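Local coordinates for cytosolic malate dehydrogenase (Trichomonas vaginalis, PDB 4UUO), which probably catalyses the NAD-dependent interconversion of malate and oxaloacetate, at residues 122-127 and 148-153; 159-164 and 222-227; 186-191 and 313-318; 274-279 and 296-301. One frame throughout, in Å; residues are numbered along the deposited sequence.

Contact 1. Residues 122-127 and 148-153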
loop_
_atom_site.group_PDB
_atom_site.type_symbol
_atom_site.label_atom_id
_atom_site.label_comp_id
_atom_site.label_asym_id
_atom_site.label_seq_id
_atom_site.Cartn_x
_atom_site.Cartn_y
_atom_site.Cartn_z
ATOM N N VAL A 122 -22.316 13.266 -2.302
ATOM C CA VAL A 122 -21.336 12.242 -1.944
ATOM C C VAL A 122 -21.361 11.055 -2.912
ATOM O O VAL A 122 -22.391 10.755 -3.523
ATOM C CB VAL A 122 -21.575 11.734 -0.487
ATOM C CG1 VAL A 122 -22.888 10.961 -0.385
ATOM C CG2 VAL A 122 -20.405 10.883 0.012
ATOM N N LYS A 123 -20.216 10.391 -3.062
ATOM C CA LYS A 123 -20.138 9.167 -3.850
ATOM C C LYS A 123 -19.768 7.976 -2.968
ATOM O O LYS A 123 -18.703 7.940 -2.353
ATOM C CB LYS A 123 -19.145 9.331 -5.005
ATOM C CG LYS A 123 -19.786 9.985 -6.223
ATOM C CD LYS A 123 -18.807 10.294 -7.344
ATOM C CE LYS A 123 -19.557 10.920 -8.518
ATOM N NZ LYS A 123 -18.680 11.252 -9.675
ATOM N N VAL A 124 -20.669 7.003 -2.913
ATOM C CA VAL A 124 -20.525 5.866 -2.018
ATOM C C VAL A 124 -20.143 4.598 -2.771
ATOM O O VAL A 124 -20.904 4.123 -3.619
ATOM C CB VAL A 124 -21.830 5.602 -1.241
ATOM C CG1 VAL A 124 -21.576 4.621 -0.118
ATOM C CG2 VAL A 124 -22.417 6.909 -0.705
ATOM N N LEU A 125 -18.966 4.057 -2.462
ATOM C CA LEU A 125 -18.552 2.773 -3.019
ATOM C C LEU A 125 -18.573 1.686 -1.950
ATOM O O LEU A 125 -17.765 1.696 -1.025
ATOM C CB LEU A 125 -17.161 2.864 -3.641
ATOM C CG LEU A 125 -16.643 1.537 -4.204
ATOM C CD1 LEU A 125 -17.525 1.047 -5.345
ATOM C CD2 LEU A 125 -15.198 1.659 -4.654
ATOM N N VAL A 126 -19.506 0.749 -2.087
ATOM C CA VAL A 126 -19.647 -0.350 -1.138
ATOM C C VAL A 126 -18.740 -1.517 -1.522
ATOM O O VAL A 126 -18.802 -2.029 -2.641
ATOM C CB VAL A 126 -21.112 -0.836 -1.054
ATOM C CG1 VAL A 126 -21.230 -2.038 -0.121
ATOM C CG2 VAL A 126 -22.015 0.294 -0.591
ATOM N N VAL A 127 -17.900 -1.933 -0.582
ATOM C CA VAL A 127 -16.920 -2.980 -0.824
ATOM C C VAL A 127 -17.252 -4.236 -0.013
ATOM O O VAL A 127 -17.159 -5.361 -0.515
ATOM C CB VAL A 127 -15.499 -2.476 -0.477
ATOM C CG1 VAL A 127 -14.495 -3.625 -0.441
ATOM C CG2 VAL A 127 -15.074 -1.386 -1.462
ATOM N N LYS A 148 -27.458 8.224 -7.976
ATOM C CA LYS A 148 -26.163 8.562 -8.552
ATOM C C LYS A 148 -25.089 8.566 -7.472
ATOM O O LYS A 148 -23.889 8.590 -7.768
ATOM C CB LYS A 148 -26.217 9.923 -9.241
ATOM C CG LYS A 148 -26.580 11.063 -8.304
ATOM C CD LYS A 148 -26.500 12.411 -9.006
ATOM C CE LYS A 148 -26.852 13.547 -8.057
ATOM N NZ LYS A 148 -26.045 13.495 -6.802
ATOM N N ASN A 149 -25.535 8.548 -6.216
ATOM C CA ASN A 149 -24.640 8.575 -5.064
ATOM C C ASN A 149 -24.025 7.211 -4.792
ATOM O O ASN A 149 -23.039 7.096 -4.068
ATOM C CB ASN A 149 -25.384 9.061 -3.817
ATOM C CG ASN A 149 -26.068 10.403 -4.028
ATOM O OD1 ASN A 149 -27.263 10.471 -4.331
ATOM N ND2 ASN A 149 -25.309 11.481 -3.872
ATOM N N TRP A 150 -24.606 6.177 -5.389
ATOM C CA TRP A 150 -24.314 4.810 -4.974
ATOM C C TRP A 150 -23.599 3.975 -6.028
ATOM O O TRP A 150 -23.817 4.136 -7.232
ATOM C CB TRP A 150 -25.613 4.107 -4.563
ATOM C CG TRP A 150 -26.390 4.852 -3.511
ATOM C CD1 TRP A 150 -27.463 5.676 -3.708
ATOM C CD2 TRP A 150 -26.141 4.845 -2.098
ATOM N NE1 TRP A 150 -27.900 6.178 -2.501
ATOM C CE2 TRP A 150 -27.107 5.684 -1.499
ATOM C CE3 TRP A 150 -25.201 4.208 -1.281
ATOM C CZ2 TRP A 150 -27.157 5.900 -0.120
ATOM C CZ3 TRP A 150 -25.250 4.427 0.082
ATOM C CH2 TRP A 150 -26.224 5.266 0.649
ATOM N N CYS A 151 -22.739 3.083 -5.545
ATOM C CA CYS A 151 -22.048 2.111 -6.379
ATOM C C CYS A 151 -21.486 0.988 -5.517
ATOM O O CYS A 151 -20.968 1.235 -4.429
ATOM C CB CYS A 151 -20.924 2.772 -7.179
ATOM S SG CYS A 151 -19.947 1.613 -8.162
ATOM N N ALA A 152 -21.608 -0.247 -5.993
ATOM C CA ALA A 152 -20.912 -1.372 -5.373
ATOM C C ALA A 152 -19.723 -1.734 -6.256
ATOM O O ALA A 152 -19.764 -1.510 -7.467
ATOM C CB ALA A 152 -21.849 -2.566 -5.181
ATOM N N MET A 153 -18.662 -2.283 -5.669
ATOM C CA MET A 153 -17.437 -2.512 -6.438
ATOM C C MET A 153 -17.400 -3.848 -7.183
ATOM O O MET A 153 -17.559 -4.916 -6.582
ATOM C CB MET A 153 -16.208 -2.421 -5.533
ATOM C CG MET A 153 -14.901 -2.511 -6.303
ATOM S SD MET A 153 -13.464 -2.614 -5.226
ATOM C CE MET A 153 -13.818 -4.140 -4.346
#
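Strands 123-126 and 150-152 run parallel, their axes 4.6 Å apart at closest and inclined by 21°, with V124 paired to W150, L125 to C151 and V126 to A152. The ladder alternates in the usual parallel way: V124 N donates to N149 O, V126 N to C151 O (2.8 Å) and M153 N to V126 O, whereas the bond from C151 N to V124 O is bent and weak. Ahead of the ladder the N149 amide extends the pairing, ND2 giving a nearly straight bond to V122 O (3.0 Å), in the carbonyl plane and on a lone pair; the same nitrogen also reaches P120 O.

Side by side with the indole, V124 lays CG2 over one face of the six-membered ring of W150, 4.2 Å from its centroid, a CH-pi contact offset toward the rim. On the face of L125 and C151, CD1 of L125 touches C151 SG at 3.8 Å; it also reaches M153 CB, 3.7 Å away, just past the end of the ladder. The M153 chain leaves with CG anti to the backbone N and bends at its last torsion (61°), which brings CE against CG1 of V127, a predicted NAD-binding residue.

This is the right-handed beta-alpha-beta unit at the edge of the Rossmann sheet. Its connecting helix 131-139 packs on V126 and W150, helix 96-117 joins it on that face, helix 240-256 covers L125, C151 and M153, and strand 81-84 flanks 123-126.

Contact 2. Residues 159-164 and 222-227; sequences NRMVGA and QMIATR
Apolar contact between the two helices centres on I224 and M161, whose side chains cross at about a right angle. CD1 of I224 lies 3.7 Å from M161 CG and also approaches the backbone O of R160; with CG1 beside its own backbone N (chi1 -63°), the isoleucine sends this terminal methyl across to the other helix. Further along, the M223 chain bends at chi2 and its CE meets the methyl CB of A164 at 4.0 Å; the same CE lies over one face of the R227 guanidinium, 3.4 Å above its plane and toward the rim. The segment axes stay 10.2 Å apart and are inclined at 128°, an oblique crossing.

Both helices belong to the alpha/beta C-terminal domain of the lactate/malate dehydrogenase fold, and R160 is predicted to bind the substrate.

The arginines meet through their aliphatic parts. R160, extended from CG to NE, crosses R227 at a slant, its NE 3.3 Å from R227 CG and its guanidinium face placed over the R227 backbone C. The two guanidinium planes stand 84° apart, with the NE atoms of R160 and R227 4.9 Å from each other.

Acidic partners lie around this pair. D157 forms a salt bridge with R160 NH1, while D57 of the second subunit forms one with R227 NE and a long, weak ion pair with R160 NE; these carboxylates probably offset the proximity of like charges.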
loop_
_atom_site.group_PDB
_atom_site.type_symbol
_atom_site.label_atom_id
_atom_site.label_comp_id
_atom_site.label_asym_id
_atom_site.label_seq_id
_atom_site.Cartn_x
_atom_site.Cartn_y
_atom_site.Cartn_z
ATOM N N ASN A 159 -10.454 -5.729 -13.227
ATOM C CA ASN A 159 -9.003 -5.666 -13.414
ATOM C C ASN A 159 -8.368 -7.051 -13.462
ATOM O O ASN A 159 -7.354 -7.250 -14.128
ATOM C CB ASN A 159 -8.341 -4.841 -12.307
ATOM C CG ASN A 159 -8.800 -3.394 -12.300
ATOM O OD1 ASN A 159 -9.367 -2.905 -13.279
ATOM N ND2 ASN A 159 -8.556 -2.700 -11.193
ATOM N N ARG A 160 -8.958 -8.003 -12.748
ATOM C CA ARG A 160 -8.514 -9.393 -12.819
ATOM C C ARG A 160 -8.652 -9.926 -14.250
ATOM O O ARG A 160 -7.871 -10.775 -14.679
ATOM C CB ARG A 160 -9.303 -10.266 -11.829
ATOM C CG ARG A 160 -8.827 -10.159 -10.380
ATOM C CD ARG A 160 -9.853 -10.708 -9.391
ATOM N NE ARG A 160 -9.322 -10.828 -8.034
ATOM C CZ ARG A 160 -10.063 -11.086 -6.960
ATOM N NH1 ARG A 160 -11.374 -11.243 -7.079
ATOM N NH2 ARG A 160 -9.499 -11.176 -5.761
ATOM N N MET A 161 -9.637 -9.414 -14.985
ATOM C CA MET A 161 -9.821 -9.759 -16.392
ATOM C C MET A 161 -8.781 -9.076 -17.273
ATOM O O MET A 161 -8.163 -9.712 -18.122
ATOM C CB MET A 161 -11.227 -9.379 -16.865
ATOM C CG MET A 161 -12.336 -10.259 -16.310
ATOM S SD MET A 161 -13.973 -9.720 -16.840
ATOM C CE MET A 161 -13.841 -9.853 -18.608
ATOM N N VAL A 162 -8.607 -7.774 -17.079
ATOM C CA VAL A 162 -7.588 -7.023 -17.805
ATOM C C VAL A 162 -6.205 -7.640 -17.594
ATOM O O VAL A 162 -5.490 -7.920 -18.551
ATOM C CB VAL A 162 -7.569 -5.547 -17.366
ATOM C CG1 VAL A 162 -6.299 -4.865 -17.833
ATOM C CG2 VAL A 162 -8.800 -4.828 -17.886
ATOM N N GLY A 163 -5.847 -7.865 -16.334
ATOM C CA GLY A 163 -4.578 -8.482 -15.994
ATOM C C GLY A 163 -4.371 -9.855 -16.610
ATOM O O GLY A 163 -3.289 -10.158 -17.115
ATOM N N ALA A 164 -5.409 -10.685 -16.575
ATOM C CA ALA A 164 -5.326 -12.046 -17.100
ATOM C C ALA A 164 -5.219 -12.069 -18.626
ATOM O O ALA A 164 -4.487 -12.887 -19.191
ATOM C CB ALA A 164 -6.528 -12.863 -16.642
ATOM N N GLN A 222 -14.417 -19.052 -15.352
ATOM C CA GLN A 222 -14.405 -19.781 -14.091
ATOM C C GLN A 222 -13.198 -19.392 -13.244
ATOM O O GLN A 222 -13.229 -19.477 -12.012
ATOM C CB GLN A 222 -14.411 -21.290 -14.346
ATOM C CG GLN A 222 -14.969 -22.100 -13.192
ATOM C CD GLN A 222 -16.366 -21.649 -12.792
ATOM O OE1 GLN A 222 -17.193 -21.315 -13.644
ATOM N NE2 GLN A 222 -16.633 -21.629 -11.488
ATOM N N MET A 223 -12.135 -18.962 -13.912
ATOM C CA MET A 223 -10.950 -18.479 -13.221
ATOM C C MET A 223 -11.229 -17.127 -12.572
ATOM O O MET A 223 -10.770 -16.854 -11.460
ATOM C CB MET A 223 -9.769 -18.384 -14.189
ATOM C CG MET A 223 -8.575 -17.615 -13.651
ATOM S SD MET A 223 -8.566 -15.906 -14.209
ATOM C CE MET A 223 -6.991 -15.354 -13.554
ATOM N N ILE A 224 -11.979 -16.286 -13.277
ATOM C CA ILE A 224 -12.362 -14.981 -12.760
ATOM C C ILE A 224 -13.223 -15.153 -11.523
ATOM O O ILE A 224 -12.974 -14.546 -10.483
ATOM C CB ILE A 224 -13.129 -14.160 -13.808
ATOM C CG1 ILE A 224 -12.235 -13.889 -15.019
ATOM C CG2 ILE A 224 -13.636 -12.861 -13.202
ATOM C CD1 ILE A 224 -10.931 -13.203 -14.666
ATOM N N ALA A 225 -14.229 -16.007 -11.649
ATOM C CA ALA A 225 -15.162 -16.278 -10.567
ATOM C C ALA A 225 -14.469 -16.795 -9.311
ATOM O O ALA A 225 -14.909 -16.512 -8.199
ATOM C CB ALA A 225 -16.203 -17.272 -11.026
ATOM N N THR A 226 -13.388 -17.552 -9.486
ATOM C CA THR A 226 -12.711 -18.170 -8.346
ATOM C C THR A 226 -11.392 -17.491 -7.967
ATOM O O THR A 226 -10.697 -17.949 -7.060
ATOM C CB THR A 226 -12.423 -19.662 -8.607
ATOM O OG1 THR A 226 -11.510 -19.793 -9.705
ATOM C CG2 THR A 226 -13.707 -20.402 -8.922
ATOM N N ARG A 227 -11.058 -16.399 -8.651
ATOM C CA ARG A 227 -9.795 -15.709 -8.414
ATOM C C ARG A 227 -9.630 -15.237 -6.973
ATOM O O ARG A 227 -8.548 -15.354 -6.394
ATOM C CB ARG A 227 -9.659 -14.515 -9.350
ATOM C CG ARG A 227 -8.333 -13.789 -9.204
ATOM C CD ARG A 227 -7.157 -14.672 -9.569
ATOM N NE ARG A 227 -5.989 -13.873 -9.934
ATOM C CZ ARG A 227 -4.905 -14.370 -10.518
ATOM N NH1 ARG A 227 -4.845 -15.665 -10.797
ATOM N NH2 ARG A 227 -3.885 -13.575 -10.830
#

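Contact 3. Residues 186-191 and 313-318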
loop_
_atom_site.group_PDB
_atom_site.type_symbol
_atom_site.label_atom_id
_atom_site.label_comp_id
_atom_site.label_asym_id
_atom_site.label_seq_id
_atom_site.Cartn_x
_atom_site.Cartn_y
_atom_site.Cartn_z
ATOM N N SER A 186 -20.085 -11.053 -6.866
ATOM C CA SER A 186 -19.532 -12.398 -6.741
ATOM C C SER A 186 -20.585 -13.477 -6.977
ATOM O O SER A 186 -21.763 -13.169 -7.168
ATOM C CB SER A 186 -18.889 -12.590 -5.367
ATOM O OG SER A 186 -19.856 -12.530 -4.341
ATOM N N ASN A 187 -20.131 -14.734 -6.976
ATOM C CA ASN A 187 -20.965 -15.927 -7.177
ATOM C C ASN A 187 -21.508 -16.056 -8.598
ATOM O O ASN A 187 -21.426 -17.126 -9.208
ATOM C CB ASN A 187 -22.135 -15.956 -6.183
ATOM C CG ASN A 187 -21.680 -16.073 -4.739
ATOM O OD1 ASN A 187 -20.787 -16.859 -4.415
ATOM N ND2 ASN A 187 -22.298 -15.288 -3.859
ATOM N N THR A 188 -22.070 -14.970 -9.118
ATOM C CA THR A 188 -22.695 -14.993 -10.434
ATOM C C THR A 188 -22.247 -13.841 -11.328
ATOM O O THR A 188 -22.925 -13.527 -12.310
ATOM C CB THR A 188 -24.234 -14.945 -10.328
ATOM O OG1 THR A 188 -24.636 -13.707 -9.726
ATOM C CG2 THR A 188 -24.763 -16.115 -9.501
ATOM N N GLN A 189 -21.122 -13.207 -10.998
ATOM C CA GLN A 189 -20.612 -12.125 -11.840
ATOM C C GLN A 189 -20.287 -12.658 -13.233
ATOM O O GLN A 189 -19.822 -13.792 -13.384
ATOM C CB GLN A 189 -19.378 -11.453 -11.218
ATOM C CG GLN A 189 -18.067 -12.213 -11.338
ATOM C CD GLN A 189 -17.733 -12.977 -10.078
ATOM O OE1 GLN A 189 -18.595 -13.635 -9.495
ATOM N NE2 GLN A 189 -16.478 -12.887 -9.641
ATOM N N VAL A 190 -20.556 -11.844 -14.249
ATOM C CA VAL A 190 -20.387 -12.279 -15.628
ATOM C C VAL A 190 -19.129 -11.676 -16.252
ATOM O O VAL A 190 -19.117 -10.496 -16.606
ATOM C CB VAL A 190 -21.616 -11.902 -16.489
ATOM C CG1 VAL A 190 -21.499 -12.504 -17.881
ATOM C CG2 VAL A 190 -22.907 -12.350 -15.810
ATOM N N PRO A 191 -18.057 -12.483 -16.374
ATOM C CA PRO A 191 -16.857 -12.024 -17.081
ATOM C C PRO A 191 -17.115 -11.963 -18.579
ATOM O O PRO A 191 -17.054 -12.991 -19.251
ATOM C CB PRO A 191 -15.806 -13.094 -16.741
ATOM C CG PRO A 191 -16.371 -13.858 -15.579
ATOM C CD PRO A 191 -17.855 -13.813 -15.778
ATOM N N GLU A 313 -29.447 -13.516 -16.498
ATOM C CA GLU A 313 -30.636 -13.995 -15.815
ATOM C C GLU A 313 -30.230 -14.665 -14.522
ATOM O O GLU A 313 -30.916 -14.551 -13.515
ATOM C CB GLU A 313 -31.418 -14.961 -16.698
ATOM C CG GLU A 313 -31.974 -14.311 -17.943
ATOM C CD GLU A 313 -32.718 -15.285 -18.826
ATOM O OE1 GLU A 313 -32.340 -16.475 -18.845
ATOM O OE2 GLU A 313 -33.685 -14.862 -19.495
ATOM N N ALA A 314 -29.096 -15.354 -14.556
ATOM C CA ALA A 314 -28.592 -16.049 -13.381
ATOM C C ALA A 314 -28.172 -15.078 -12.276
ATOM O O ALA A 314 -28.370 -15.355 -11.089
ATOM C CB ALA A 314 -27.427 -16.947 -13.765
ATOM N N THR A 315 -27.597 -13.943 -12.663
ATOM C CA THR A 315 -27.073 -12.999 -11.683
ATOM C C THR A 315 -28.167 -12.056 -11.172
ATOM O O THR A 315 -28.185 -11.706 -9.991
ATOM C CB THR A 315 -25.877 -12.187 -12.257
ATOM O OG1 THR A 315 -25.341 -11.334 -11.239
ATOM C CG2 THR A 315 -26.287 -11.350 -13.462
ATOM N N GLU A 316 -29.089 -11.668 -12.047
ATOM C CA GLU A 316 -30.215 -10.845 -11.624
ATOM C C GLU A 316 -31.135 -11.627 -10.698
ATOM O O GLU A 316 -31.670 -11.084 -9.730
ATOM C CB GLU A 316 -31.004 -10.344 -12.823
ATOM C CG GLU A 316 -32.177 -9.485 -12.438
ATOM C CD GLU A 316 -32.859 -8.892 -13.642
ATOM O OE1 GLU A 316 -32.678 -9.439 -14.751
ATOM O OE2 GLU A 316 -33.566 -7.877 -13.482
ATOM N N LYS A 317 -31.313 -12.906 -11.015
ATOM C CA LYS A 317 -32.089 -13.818 -10.185
ATOM C C LYS A 317 -31.512 -13.878 -8.771
ATOM O O LYS A 317 -32.251 -13.969 -7.790
ATOM C CB LYS A 317 -32.109 -15.215 -10.814
ATOM C CG LYS A 317 -33.057 -16.205 -10.163
ATOM C CD LYS A 317 -34.503 -15.860 -10.433
ATOM C CE LYS A 317 -35.403 -16.909 -9.817
ATOM N NZ LYS A 317 -35.029 -17.126 -8.393
ATOM N N GLU A 318 -30.186 -13.816 -8.676
ATOM C CA GLU A 318 -29.511 -13.866 -7.385
ATOM C C GLU A 318 -29.668 -12.557 -6.627
ATOM O O GLU A 318 -29.872 -12.555 -5.414
ATOM C CB GLU A 318 -28.027 -14.185 -7.554
ATOM C CG GLU A 318 -27.254 -14.138 -6.241
ATOM C CD GLU A 318 -25.785 -14.487 -6.395
ATOM O OE1 GLU A 318 -25.455 -15.686 -6.308
ATOM O OE2 GLU A 318 -24.962 -13.565 -6.597
#
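T188 meets helix 306-329 through its hydroxyl: OG1 lies 2.9 Å from T315 OG1, a hydrogen bond in which either threonine could be the donor. The same T188 OG1 is 3.1 Å from E318 OE2, a weaker interaction that may compete for one proton. The T188 side chain and the glutamate come from opposite directions, and T188 CG2 lies 3.3 Å from E318 OE1. That carboxylate oxygen also has N187 CB at 3.3 Å, the N187 amide plane standing perpendicular to the carboxylate. The other branch of T315, CG2, lies 4.2 Å from V190 CG2.

The torsions explain the reach. T315 holds OG1 anti to its backbone N (chi1 -176°), turned toward the loop, and the E318 chain is extended beyond CG, carrying its carboxylate out from the helix to N187 and T188. The contact thus joins the long C-terminal helix to the loop that enters strand 190-192 of the antiparallel sheet in the C-terminal domain. This loop directly follows H185, the predicted proton acceptor of the active site.

Just before that histidine, N184 binds both helix residues, its ND2 donating to E318 OE2 and its backbone N to T315 OG1. Within the loop, T188 N donates to S186 O at 2.7 Å, closing a classic gamma turn centred on N187 (phi 69°, psi -48°). Farther out, V190 pairs through its backbone with W182 and packs on W307 and R311, while T315 rests on F284 of strand 283-290.

Contact 4. Residues 274-279 and 296-301; sequences EPYGIK and VHVVEG
The phenolic OH of Y276 donates a hydrogen bond to V299 O at 2.6 Å, tilted 29° from the carbonyl plane. V299 O lies at the edge of the tyrosine ring, in its plane; the hydroxyl comes to the carbonyl at an angle (C=O...O 133°). E300 O lies 3.2 Å from the same OH of Y276 and approaches the ring obliquely. A water donates to E300 O at 2.9 Å and accepts from Y276 N, sitting over the centre of one ring face. The tyrosine is therefore tied to the 299-300 backbone at both ends, directly by its hydroxyl and through water by its main chain.

Apolar packing lies alongside. CG of P275 touches V298 CG1 at 3.8 Å, and the same valine methyl lies at the ring edge of Y276, near CE2. With CG beside its own backbone N (chi1 -53°), Y276 directs its ring toward segment 296-301, where W182 meets it edge-to-face and L302 and L304 pack on it.

The arrangement fastens the loop between strands 264-269 and 283-290, which carries a type I' turn at P275-I278, to the end of edge strand 296-298, within the three-stranded antiparallel sheet of the C-terminal domain.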
loop_
_atom_site.group_PDB
_atom_site.type_symbol
_atom_site.label_atom_id
_atom_site.label_comp_id
_atom_site.label_asym_id
_atom_site.label_seq_id
_atom_site.Cartn_x
_atom_site.Cartn_y
_atom_site.Cartn_z
ATOM N N GLU A 274 -33.610 0.781 -17.724
ATOM C CA GLU A 274 -33.480 -0.675 -17.610
ATOM C C GLU A 274 -32.785 -1.286 -18.819
ATOM O O GLU A 274 -33.407 -2.026 -19.581
ATOM C CB GLU A 274 -34.851 -1.336 -17.420
ATOM C CG GLU A 274 -35.479 -1.102 -16.054
ATOM C CD GLU A 274 -36.752 -1.907 -15.845
ATOM O OE1 GLU A 274 -37.027 -2.811 -16.662
ATOM O OE2 GLU A 274 -37.477 -1.637 -14.861
ATOM N N PRO A 275 -31.490 -0.980 -18.995
ATOM C CA PRO A 275 -30.774 -1.491 -20.168
ATOM C C PRO A 275 -30.754 -3.015 -20.181
ATOM O O PRO A 275 -30.762 -3.628 -19.112
ATOM C CB PRO A 275 -29.359 -0.918 -20.001
ATOM C CG PRO A 275 -29.495 0.196 -18.993
ATOM C CD PRO A 275 -30.603 -0.231 -18.089
ATOM N N TYR A 276 -30.764 -3.606 -21.374
ATOM C CA TYR A 276 -30.669 -5.058 -21.545
ATOM C C TYR A 276 -31.765 -5.830 -20.801
ATOM O O TYR A 276 -31.603 -7.019 -20.510
ATOM C CB TYR A 276 -29.285 -5.551 -21.097
ATOM C CG TYR A 276 -28.146 -4.818 -21.766
ATOM C CD1 TYR A 276 -27.741 -5.155 -23.054
ATOM C CD2 TYR A 276 -27.483 -3.781 -21.119
ATOM C CE1 TYR A 276 -26.706 -4.484 -23.679
ATOM C CE2 TYR A 276 -26.444 -3.102 -21.737
ATOM C CZ TYR A 276 -26.061 -3.461 -23.017
ATOM O OH TYR A 276 -25.034 -2.797 -23.643
ATOM N N GLY A 277 -32.872 -5.153 -20.499
ATOM C CA GLY A 277 -33.994 -5.775 -19.817
ATOM C C GLY A 277 -33.697 -6.131 -18.371
ATOM O O GLY A 277 -34.429 -6.909 -17.750
ATOM N N ILE A 278 -32.615 -5.576 -17.834
ATOM C CA ILE A 278 -32.293 -5.775 -16.426
ATOM C C ILE A 278 -33.255 -4.949 -15.586
ATOM O O ILE A 278 -33.234 -3.717 -15.629
ATOM C CB ILE A 278 -30.837 -5.393 -16.103
ATOM C CG1 ILE A 278 -29.874 -6.375 -16.776
ATOM C CG2 ILE A 278 -30.606 -5.381 -14.600
ATOM C CD1 ILE A 278 -30.138 -7.834 -16.432
ATOM N N LYS A 279 -34.106 -5.641 -14.836
ATOM C CA LYS A 279 -35.182 -5.002 -14.088
ATOM C C LYS A 279 -34.643 -4.091 -12.984
ATOM O O LYS A 279 -33.678 -4.431 -12.284
ATOM C CB LYS A 279 -36.117 -6.070 -13.507
ATOM C CG LYS A 279 -36.755 -6.953 -14.579
ATOM C CD LYS A 279 -37.207 -8.306 -14.040
ATOM C CE LYS A 279 -37.894 -9.124 -15.132
ATOM N NZ LYS A 279 -38.280 -10.494 -14.686
ATOM N N VAL A 296 -22.000 8.920 -14.560
ATOM C CA VAL A 296 -21.940 7.536 -15.020
ATOM C C VAL A 296 -22.980 7.267 -16.111
ATOM O O VAL A 296 -24.139 7.666 -15.991
ATOM C CB VAL A 296 -22.151 6.541 -13.846
ATOM C CG1 VAL A 296 -22.189 5.099 -14.350
ATOM C CG2 VAL A 296 -21.054 6.703 -12.801
ATOM N N HIS A 297 -22.558 6.598 -17.181
ATOM C CA HIS A 297 -23.472 6.210 -18.251
ATOM C C HIS A 297 -23.278 4.745 -18.638
ATOM O O HIS A 297 -22.175 4.326 -18.989
ATOM C CB HIS A 297 -23.285 7.105 -19.482
ATOM C CG HIS A 297 -23.553 8.557 -19.227
ATOM N ND1 HIS A 297 -22.545 9.472 -19.000
ATOM C CD2 HIS A 297 -24.712 9.255 -19.166
ATOM C CE1 HIS A 297 -23.073 10.668 -18.812
ATOM N NE2 HIS A 297 -24.386 10.564 -18.907
ATOM N N VAL A 298 -24.356 3.970 -18.568
ATOM C CA VAL A 298 -24.336 2.572 -18.987
ATOM C C VAL A 298 -24.128 2.452 -20.494
ATOM O O VAL A 298 -24.841 3.085 -21.274
ATOM C CB VAL A 298 -25.654 1.845 -18.606
ATOM C CG1 VAL A 298 -25.690 0.436 -19.193
ATOM C CG2 VAL A 298 -25.842 1.810 -17.097
ATOM N N VAL A 299 -23.150 1.647 -20.902
ATOM C CA VAL A 299 -22.969 1.315 -22.315
ATOM C C VAL A 299 -24.175 0.497 -22.788
ATOM O O VAL A 299 -24.313 -0.673 -22.427
ATOM C CB VAL A 299 -21.656 0.531 -22.548
ATOM C CG1 VAL A 299 -21.566 0.034 -23.978
ATOM C CG2 VAL A 299 -20.447 1.395 -22.190
ATOM N N GLU A 300 -25.044 1.117 -23.590
ATOM C CA GLU A 300 -26.388 0.581 -23.838
ATOM C C GLU A 300 -26.560 -0.327 -25.060
ATOM O O GLU A 300 -27.401 -1.229 -25.041
ATOM C CB GLU A 300 -27.388 1.734 -23.957
ATOM C CG GLU A 300 -27.843 2.318 -22.633
ATOM C CD GLU A 300 -28.931 3.364 -22.806
ATOM O OE1 GLU A 300 -29.370 3.587 -23.955
ATOM O OE2 GLU A 300 -29.350 3.963 -21.794
ATOM N N GLY A 301 -25.797 -0.091 -26.123
ATOM C CA GLY A 301 -26.003 -0.829 -27.359
ATOM C C GLY A 301 -24.943 -1.870 -27.656
ATOM O O GLY A 301 -24.043 -1.632 -28.460
HETATM O O HOH W 1 -29.866 -2.153 -23.713
#

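Overall arrangement
Contact 1 lies in the NAD-binding domain and the other three in the C-terminal domain. Contacts 1, 2 and 3 approach the predicted active site: the side chain of A152 is about 6 Å from that of H185, R160 of contact 2 about 9 Å, and S186 of contact 3 about 3 Å, partly because it is the next residue in the chain. Contacts 2 and 3, their centres 15 Å apart, touch where M161 SD lies 3.7 Å from P191 CA. Contacts 3 and 4, centres 16 Å apart, meet where E316 OE2 probably accepts a hydrogen bond from K279 N at 2.7 Å. Contact 4, nested in sequence within the loop closed by contact 3, lies away from the annotated sites.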